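Local coordinates for protein Doc8: Type I dockerin repeat domain from family 9 glycoside hydrolase WP_009982745[Ruminococcus flavefaciens] (Ruminococcus flavefaciens FD-1, PDB 5M2S) that probably binds a cohesin module through its calcium-loaded dockerin repeats, so attaching a family 9 glycoside hydrolase to the cellulosome, at residues 37-40 / 41-44. Numbering follows the deposited sequence.
Sequences VDIS and DAVI. With CA (calcium ion), chain G.
D41 folds back from the first turn of helix 39-50 and holds the residue before that helix, D38, while gripping a calcium ion with the same carboxylate. OD1 and OD2 of D41 each lie 2.5 Å from calcium. With CG anti to its own carbonyl carbon (chi1 -66°), the side chain turns back toward the helix start, where OD2 of D41 spends its anti lone pair on N of D38 at 3.0 Å, a nearly straight bond (164°). D38 answers as N-cap: OD1 of D38 takes the N-H of S40 at 3.0 Å, the donor lying above the carboxylate plane. D38 and D41 thus form a capping box, and N of D41 also reaches the backbone O of D38 at 2.9 Å. The two side chains cross at about a right angle, their carboxylate planes 37° apart. A water donating to OD1 of D38 (2.7 Å) is itself a calcium ligand. D30, N32, D34 and the carbonyl of I36 complete the metal site, EF-hand-like as in other type I dockerins. Past the cap, N of V43 bonds O of I39 at 3.1 Å and N of I44 bonds O of S40, while OG of S40 hydrogen-bonds a polar side chain of the chain of another protein. CD1 of I39 meets CB of A42 at 4.1 Å, and both residues pack on helix 84-94. Two metal bonds, the N-H of D38 on OD2 and a further hydrogen bond to OD1 from elsewhere in the structure hold the D41 carboxylate, so calcium binding and the start of the helix are probably coupled, beside a surface that meets the partner protein.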
loop_
_atom_site.group_PDB
_atom_site.type_symbol
_atom_site.label_atom_id
_atom_site.label_comp_id
_atom_site.label_asym_id
_atom_site.label_seq_id
_atom_site.Cartn_x
_atom_site.Cartn_y
_atom_site.Cartn_z
ATOM N N VAL B 37 -1.341 -14.742 -1.287
ATOM C CA VAL B 37 -2.177 -13.658 -1.835
ATOM C C VAL B 37 -1.700 -12.348 -1.202
ATOM O O VAL B 37 -1.762 -12.157 0.029
ATOM C CB VAL B 37 -3.675 -13.892 -1.601
ATOM C CG1 VAL B 37 -4.507 -12.751 -2.180
ATOM C CG2 VAL B 37 -4.060 -15.200 -2.286
ATOM N N ASP B 38 -1.149 -11.490 -2.044
ATOM C CA ASP B 38 -0.688 -10.183 -1.597
ATOM C C ASP B 38 -0.836 -9.166 -2.733
ATOM O O ASP B 38 -1.394 -9.464 -3.804
ATOM C CB ASP B 38 0.733 -10.262 -1.017
ATOM C CG ASP B 38 1.795 -10.580 -2.046
ATOM O OD1 ASP B 38 1.563 -10.414 -3.271
ATOM O OD2 ASP B 38 2.933 -10.946 -1.615
ATOM N N ILE B 39 -0.361 -7.955 -2.497
ATOM C CA ILE B 39 -0.663 -6.869 -3.416
ATOM C C ILE B 39 -0.010 -7.091 -4.767
ATOM O O ILE B 39 -0.453 -6.501 -5.755
ATOM C CB ILE B 39 -0.342 -5.490 -2.790
ATOM C CG1 ILE B 39 -0.930 -4.335 -3.592
ATOM C CG2 ILE B 39 1.152 -5.296 -2.587
ATOM C CD1 ILE B 39 -2.422 -4.168 -3.458
ATOM N N SER B 40 1.028 -7.940 -4.845
ATOM C CA SER B 40 1.635 -8.257 -6.164
ATOM C C SER B 40 0.642 -8.956 -7.104
ATOM O O SER B 40 0.745 -8.900 -8.351
ATOM C CB SER B 40 2.920 -9.117 -6.066
ATOM O OG SER B 40 4.090 -8.339 -5.758
ATOM N N ASP B 41 -0.325 -9.637 -6.506
ATOM C CA ASP B 41 -1.384 -10.254 -7.304
ATOM C C ASP B 41 -2.260 -9.199 -7.957
ATOM O O ASP B 41 -2.650 -9.377 -9.098
ATOM C CB ASP B 41 -2.176 -11.229 -6.425
ATOM C CG ASP B 41 -1.336 -12.414 -5.984
ATOM O OD1 ASP B 41 -0.825 -13.133 -6.887
ATOM O OD2 ASP B 41 -1.171 -12.647 -4.768
ATOM N N ALA B 42 -2.538 -8.082 -7.277
ATOM C CA ALA B 42 -3.246 -6.992 -7.917
ATOM C C ALA B 42 -2.401 -6.341 -9.011
ATOM O O ALA B 42 -2.906 -6.022 -10.098
ATOM C CB ALA B 42 -3.709 -5.952 -6.875
ATOM N N VAL B 43 -1.093 -6.198 -8.754
ATOM C CA VAL B 43 -0.183 -5.673 -9.763
ATOM C C VAL B 43 -0.225 -6.508 -11.054
ATOM O O VAL B 43 -0.361 -5.960 -12.153
ATOM C CB VAL B 43 1.272 -5.624 -9.226
ATOM C CG1 VAL B 43 2.252 -5.276 -10.329
ATOM C CG2 VAL B 43 1.389 -4.617 -8.072
ATOM N N ILE B 44 -0.064 -7.821 -10.950
ATOM C CA ILE B 44 0.012 -8.605 -12.179
ATOM C C ILE B 44 -1.290 -8.519 -13.021
ATOM O O ILE B 44 -1.240 -8.487 -14.261
ATOM C CB ILE B 44 0.490 -10.048 -11.940
ATOM C CG1 ILE B 44 1.029 -10.629 -13.250
ATOM C CG2 ILE B 44 -0.586 -10.931 -11.331
ATOM C CD1 ILE B 44 1.669 -11.976 -13.016
HETATM CA CA CA G . 0.474 -14.407 -5.246
HETATM O O HOH W 1 2.037 -12.725 -4.595
#